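Probable molybdenum cofactor guanylyltransferase (Aquifex aeolicus, PDB 2E8B) probably transfers a GMP moiety from GTP to the molybdenum-molybdopterin cofactor, forming the guanine dinucleotide form of the cofactor and releasing diphosphate. Local coordinates at residues A[42-54]-A[101-115]. Numbering follows the deposited sequence.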
loop_
_atom_site.group_PDB
_atom_site.type_symbol
_atom_site.label_atom_id
_atom_site.label_comp_id
_atom_site.label_asym_id
_atom_site.label_seq_id
_atom_site.Cartn_x
_atom_site.Cartn_y
_atom_site.Cartn_z
ATOM N N VAL A 42 4.701 -7.428 -11.432
ATOM C CA VAL A 42 4.936 -7.159 -10.022
ATOM C C VAL A 42 3.637 -6.817 -9.292
ATOM O O VAL A 42 3.322 -7.429 -8.271
ATOM C CB VAL A 42 5.950 -6.008 -9.836
ATOM C CG1 VAL A 42 6.033 -5.616 -8.362
ATOM C CG2 VAL A 42 7.325 -6.439 -10.339
ATOM N N ILE A 43 2.867 -5.860 -9.808
ATOM C CA ILE A 43 1.628 -5.503 -9.119
ATOM C C ILE A 43 0.644 -6.666 -9.147
ATOM O O ILE A 43 -0.151 -6.845 -8.220
ATOM C CB ILE A 43 0.961 -4.229 -9.711
ATOM C CG1 ILE A 43 -0.142 -3.751 -8.761
ATOM C CG2 ILE A 43 0.373 -4.515 -11.086
ATOM C CD1 ILE A 43 -0.746 -2.406 -9.128
ATOM N N GLU A 44 0.699 -7.462 -10.209
ATOM C CA GLU A 44 -0.175 -8.621 -10.315
ATOM C C GLU A 44 0.139 -9.552 -9.147
ATOM O O GLU A 44 -0.764 -10.064 -8.483
ATOM C CB GLU A 44 0.073 -9.347 -11.640
ATOM C CG GLU A 44 -0.854 -10.522 -11.901
ATOM C CD GLU A 44 -0.565 -11.200 -13.231
ATOM O OE1 GLU A 44 0.535 -11.763 -13.392
ATOM O OE2 GLU A 44 -1.438 -11.164 -14.120
ATOM N N ARG A 45 1.426 -9.760 -8.890
ATOM C CA ARG A 45 1.844 -10.624 -7.796
ATOM C C ARG A 45 1.440 -10.059 -6.438
ATOM O O ARG A 45 0.995 -10.800 -5.557
ATOM C CB ARG A 45 3.357 -10.842 -7.828
ATOM C CG ARG A 45 3.855 -11.602 -9.052
ATOM C CD ARG A 45 5.168 -12.318 -8.759
ATOM N NE ARG A 45 6.282 -11.400 -8.533
ATOM C CZ ARG A 45 6.926 -10.746 -9.498
ATOM N NH1 ARG A 45 6.572 -10.907 -10.768
ATOM N NH2 ARG A 45 7.927 -9.932 -9.193
ATOM N N VAL A 46 1.595 -8.750 -6.264
ATOM C CA VAL A 46 1.236 -8.116 -5.001
ATOM C C VAL A 46 -0.258 -8.280 -4.754
ATOM O O VAL A 46 -0.686 -8.540 -3.632
ATOM C CB VAL A 46 1.578 -6.612 -5.001
ATOM C CG1 VAL A 46 1.042 -5.951 -3.739
ATOM C CG2 VAL A 46 3.085 -6.424 -5.085
ATOM N N TYR A 47 -1.041 -8.126 -5.817
ATOM C CA TYR A 47 -2.488 -8.251 -5.735
ATOM C C TYR A 47 -2.893 -9.661 -5.318
ATOM O O TYR A 47 -3.737 -9.840 -4.439
ATOM C CB TYR A 47 -3.116 -7.909 -7.089
ATOM C CG TYR A 47 -4.605 -8.137 -7.139
ATOM C CD1 TYR A 47 -5.464 -7.442 -6.292
ATOM C CD2 TYR A 47 -5.154 -9.062 -8.024
ATOM C CE1 TYR A 47 -6.837 -7.666 -6.324
ATOM C CE2 TYR A 47 -6.521 -9.293 -8.064
ATOM C CZ TYR A 47 -7.357 -8.593 -7.212
ATOM O OH TYR A 47 -8.714 -8.808 -7.259
ATOM N N GLU A 48 -2.284 -10.659 -5.945
ATOM C CA GLU A 48 -2.598 -12.039 -5.614
ATOM C C GLU A 48 -2.185 -12.347 -4.175
ATOM O O GLU A 48 -2.893 -13.046 -3.458
ATOM C CB GLU A 48 -1.904 -12.980 -6.600
ATOM C CG GLU A 48 -2.326 -12.716 -8.038
ATOM C CD GLU A 48 -1.863 -13.786 -9.004
ATOM O OE1 GLU A 48 -0.639 -14.023 -9.094
ATOM O OE2 GLU A 48 -2.726 -14.390 -9.675
ATOM N N THR A 49 -1.048 -11.811 -3.749
ATOM C CA THR A 49 -0.589 -12.024 -2.385
ATOM C C THR A 49 -1.621 -11.443 -1.417
ATOM O O THR A 49 -1.990 -12.075 -0.429
ATOM C CB THR A 49 0.768 -11.341 -2.144
ATOM O OG1 THR A 49 1.765 -11.975 -2.956
ATOM C CG2 THR A 49 1.169 -11.450 -0.680
ATOM N N ALA A 50 -2.097 -10.239 -1.711
ATOM C CA ALA A 50 -3.085 -9.590 -0.862
ATOM C C ALA A 50 -4.365 -10.425 -0.786
ATOM O O ALA A 50 -4.928 -10.625 0.291
ATOM C CB ALA A 50 -3.398 -8.203 -1.401
ATOM N N LYS A 51 -4.824 -10.916 -1.932
ATOM C CA LYS A 51 -6.043 -11.716 -1.960
ATOM C C LYS A 51 -5.924 -12.997 -1.145
ATOM O O LYS A 51 -6.938 -13.552 -0.720
ATOM C CB LYS A 51 -6.434 -12.060 -3.399
ATOM C CG LYS A 51 -7.203 -10.956 -4.116
ATOM C CD LYS A 51 -8.729 -11.056 -3.945
ATOM C CE LYS A 51 -9.211 -10.844 -2.508
ATOM N NZ LYS A 51 -9.310 -12.106 -1.728
ATOM N N SER A 52 -4.701 -13.469 -0.922
ATOM C CA SER A 52 -4.513 -14.694 -0.146
ATOM C C SER A 52 -4.670 -14.417 1.345
ATOM O O SER A 52 -4.811 -15.339 2.146
ATOM C CB SER A 52 -3.134 -15.316 -0.418
ATOM O OG SER A 52 -2.069 -14.587 0.176
ATOM N N VAL A 53 -4.668 -13.139 1.703
ATOM C CA VAL A 53 -4.799 -12.728 3.097
ATOM C C VAL A 53 -6.104 -11.998 3.439
ATOM O O VAL A 53 -6.647 -12.175 4.534
ATOM C CB VAL A 53 -3.617 -11.811 3.506
ATOM C CG1 VAL A 53 -3.852 -11.226 4.895
ATOM C CG2 VAL A 53 -2.319 -12.599 3.478
ATOM N N PHE A 54 -6.611 -11.190 2.512
ATOM C CA PHE A 54 -7.819 -10.405 2.769
ATOM C C PHE A 54 -9.072 -10.797 1.992
ATOM O O PHE A 54 -8.995 -11.265 0.857
ATOM C CB PHE A 54 -7.512 -8.932 2.505
ATOM C CG PHE A 54 -6.332 -8.413 3.281
ATOM C CD1 PHE A 54 -6.457 -8.082 4.625
ATOM C CD2 PHE A 54 -5.088 -8.279 2.667
ATOM C CE1 PHE A 54 -5.358 -7.620 5.354
ATOM C CE2 PHE A 54 -3.985 -7.820 3.381
ATOM C CZ PHE A 54 -4.120 -7.489 4.731
ATOM N N PHE A 101 -5.582 -2.342 5.375
ATOM C CA PHE A 101 -4.191 -2.544 5.020
ATOM C C PHE A 101 -3.874 -1.751 3.758
ATOM O O PHE A 101 -4.734 -1.566 2.888
ATOM C CB PHE A 101 -3.887 -4.026 4.784
ATOM C CG PHE A 101 -2.451 -4.379 5.028
ATOM C CD1 PHE A 101 -1.503 -4.232 4.024
ATOM C CD2 PHE A 101 -2.031 -4.792 6.290
ATOM C CE1 PHE A 101 -0.154 -4.484 4.271
ATOM C CE2 PHE A 101 -0.684 -5.047 6.548
ATOM C CZ PHE A 101 0.257 -4.890 5.533
ATOM N N VAL A 102 -2.640 -1.266 3.678
ATOM C CA VAL A 102 -2.171 -0.500 2.530
ATOM C C VAL A 102 -0.906 -1.195 2.059
ATOM O O VAL A 102 -0.007 -1.483 2.855
ATOM C CB VAL A 102 -1.860 0.959 2.917
ATOM C CG1 VAL A 102 -1.229 1.690 1.737
ATOM C CG2 VAL A 102 -3.144 1.663 3.339
ATOM N N LEU A 103 -0.838 -1.462 0.761
ATOM C CA LEU A 103 0.287 -2.185 0.197
ATOM C C LEU A 103 0.687 -1.582 -1.143
ATOM O O LEU A 103 -0.120 -1.525 -2.067
ATOM C CB LEU A 103 -0.130 -3.652 0.028
ATOM C CG LEU A 103 0.859 -4.763 -0.304
ATOM C CD1 LEU A 103 1.953 -4.832 0.753
ATOM C CD2 LEU A 103 0.099 -6.090 -0.358
ATOM N N SER A 104 1.931 -1.121 -1.243
ATOM C CA SER A 104 2.424 -0.541 -2.489
ATOM C C SER A 104 2.454 -1.625 -3.569
ATOM O O SER A 104 2.799 -2.776 -3.298
ATOM C CB SER A 104 3.829 0.030 -2.279
ATOM O OG SER A 104 4.294 0.660 -3.456
ATOM N N GLY A 105 2.090 -1.256 -4.793
ATOM C CA GLY A 105 2.083 -2.229 -5.872
ATOM C C GLY A 105 3.413 -2.468 -6.568
ATOM O O GLY A 105 3.453 -3.151 -7.593
ATOM N N ASP A 106 4.501 -1.936 -6.018
ATOM C CA ASP A 106 5.823 -2.098 -6.631
ATOM C C ASP A 106 6.813 -2.932 -5.813
ATOM O O ASP A 106 8.025 -2.721 -5.886
ATOM C CB ASP A 106 6.424 -0.717 -6.909
ATOM C CG ASP A 106 6.700 0.062 -5.641
ATOM O OD1 ASP A 106 6.350 -0.438 -4.550
ATOM O OD2 ASP A 106 7.263 1.175 -5.734
ATOM N N LEU A 107 6.302 -3.891 -5.051
ATOM C CA LEU A 107 7.140 -4.754 -4.217
ATOM C C LEU A 107 7.178 -6.161 -4.813
ATOM O O LEU A 107 6.362 -7.017 -4.476
ATOM C CB LEU A 107 6.579 -4.770 -2.797
ATOM C CG LEU A 107 6.579 -3.360 -2.188
ATOM C CD1 LEU A 107 5.736 -3.327 -0.922
ATOM C CD2 LEU A 107 8.011 -2.926 -1.899
ATOM N N PRO A 108 8.160 -6.415 -5.693
ATOM C CA PRO A 108 8.365 -7.687 -6.389
ATOM C C PRO A 108 8.596 -8.939 -5.556
ATOM O O PRO A 108 8.385 -10.050 -6.043
ATOM C CB PRO A 108 9.543 -7.380 -7.310
ATOM C CG PRO A 108 10.357 -6.439 -6.490
ATOM C CD PRO A 108 9.304 -5.510 -5.911
ATOM N N LEU A 109 9.022 -8.772 -4.309
ATOM C CA LEU A 109 9.295 -9.922 -3.455
ATOM C C LEU A 109 8.357 -10.088 -2.259
ATOM O O LEU A 109 8.600 -10.930 -1.391
ATOM C CB LEU A 109 10.745 -9.855 -2.971
ATOM C CG LEU A 109 11.760 -9.958 -4.111
ATOM C CD1 LEU A 109 13.154 -9.658 -3.594
ATOM C CD2 LEU A 109 11.697 -11.350 -4.722
ATOM N N MET A 110 7.283 -9.309 -2.220
ATOM C CA MET A 110 6.336 -9.400 -1.110
ATOM C C MET A 110 5.791 -10.813 -0.928
ATOM O O MET A 110 5.530 -11.534 -1.894
ATOM C CB MET A 110 5.173 -8.414 -1.311
ATOM C CG MET A 110 4.143 -8.373 -0.174
ATOM S SD MET A 110 4.807 -7.997 1.495
ATOM C CE MET A 110 5.633 -6.429 1.198
ATOM N N LYS A 111 5.656 -11.208 0.332
ATOM C CA LYS A 111 5.133 -12.518 0.691
ATOM C C LYS A 111 4.047 -12.318 1.729
ATOM O O LYS A 111 4.084 -11.367 2.503
ATOM C CB LYS A 111 6.228 -13.409 1.280
ATOM C CG LYS A 111 7.104 -14.086 0.249
ATOM C CD LYS A 111 7.820 -15.284 0.855
ATOM C CE LYS A 111 8.488 -16.123 -0.228
ATOM N NZ LYS A 111 9.067 -17.388 0.307
ATOM N N LYS A 112 3.080 -13.222 1.743
ATOM C CA LYS A 112 1.982 -13.120 2.683
ATOM C C LYS A 112 2.452 -13.081 4.133
ATOM O O LYS A 112 1.862 -12.380 4.951
ATOM C CB LYS A 112 1.025 -14.292 2.481
ATOM C CG LYS A 112 1.636 -15.648 2.788
ATOM C CD LYS A 112 0.679 -16.777 2.444
ATOM C CE LYS A 112 -0.630 -16.638 3.193
ATOM N NZ LYS A 112 -1.533 -17.803 2.957
ATOM N N GLU A 113 3.507 -13.824 4.458
ATOM C CA GLU A 113 3.996 -13.838 5.836
ATOM C C GLU A 113 4.365 -12.447 6.338
ATOM O O GLU A 113 4.200 -12.142 7.517
ATOM C CB GLU A 113 5.205 -14.766 5.982
ATOM C CG GLU A 113 4.895 -16.231 5.731
ATOM C CD GLU A 113 5.253 -16.671 4.325
ATOM O OE1 GLU A 113 4.843 -15.994 3.362
ATOM O OE2 GLU A 113 5.948 -17.701 4.185
ATOM N N THR A 114 4.863 -11.604 5.442
ATOM C CA THR A 114 5.239 -10.252 5.829
ATOM C C THR A 114 3.983 -9.471 6.183
ATOM O O THR A 114 3.947 -8.747 7.182
ATOM C CB THR A 114 5.988 -9.552 4.692
ATOM O OG1 THR A 114 7.163 -10.309 4.378
ATOM C CG2 THR A 114 6.382 -8.142 5.099
ATOM N N VAL A 115 2.941 -9.634 5.374
ATOM C CA VAL A 115 1.684 -8.952 5.627
ATOM C C VAL A 115 1.090 -9.439 6.946
ATOM O O VAL A 115 0.636 -8.641 7.770
ATOM C CB VAL A 115 0.679 -9.219 4.497
ATOM C CG1 VAL A 115 -0.670 -8.606 4.839
ATOM C CG2 VAL A 115 1.211 -8.642 3.198
HETATM O O HOH W 1 3.666 -10.242 -3.706
#
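V46 and L103 meet tip to tip, V46 CG1 lying 3.5 Å from L103 CD2, and form the apolar centre where helix 42-51 packs on strand 101-104. Valine suits this place because its second methyl, CG2, rests against L107 O. V42 and P108 lie side by side, pointing the same way; with chi1 at 172°, V42 directs CG1 to P108 N and keeps CG2 beside P108 CB, one methyl for each part of the proline. At I43 the backbones come close, CA 3.3 Å from G105 O, and glycine fits at 105 because a CB there would clash with I43 CD1. T49 CG2 packs on K112 N. Past the helix, F54 is a broad ring that fills the space between F101, V115 and V53: its CZ touches F101 CB at 3.5 Å and V115 CG1 at 3.6 Å, V53 CG1 covers one face, and the F54 and F101 rings form an oblique pair inclined by 37°.

R45 is long enough to carry its guanidinium from the helix to P108, where NH2 donates to P108 O (3.2 Å). P108 O lies in the guanidinium plane, and NH2 meets it on a carbonyl lone pair. Replacing R45 by an alanine would remove this donor, and P108 O would probably lose its tie to the helix. Threonine suits position 49 because, opposite its packed methyl, OG1 donates to R45 O and accepts from a water that also reaches M110 O.

The helix thus covers the parallel core of a GT-A-type nucleotidyltransferase domain, where strand 99-104 pairs with strand 16-22 and leads to D106, a predicted GTP and magnesium ligand. I43 also touches V19 and A21 of strand 16-22, A50 reaches V57 of strand 56-61, and V53 and F54 lean on helix 112-120.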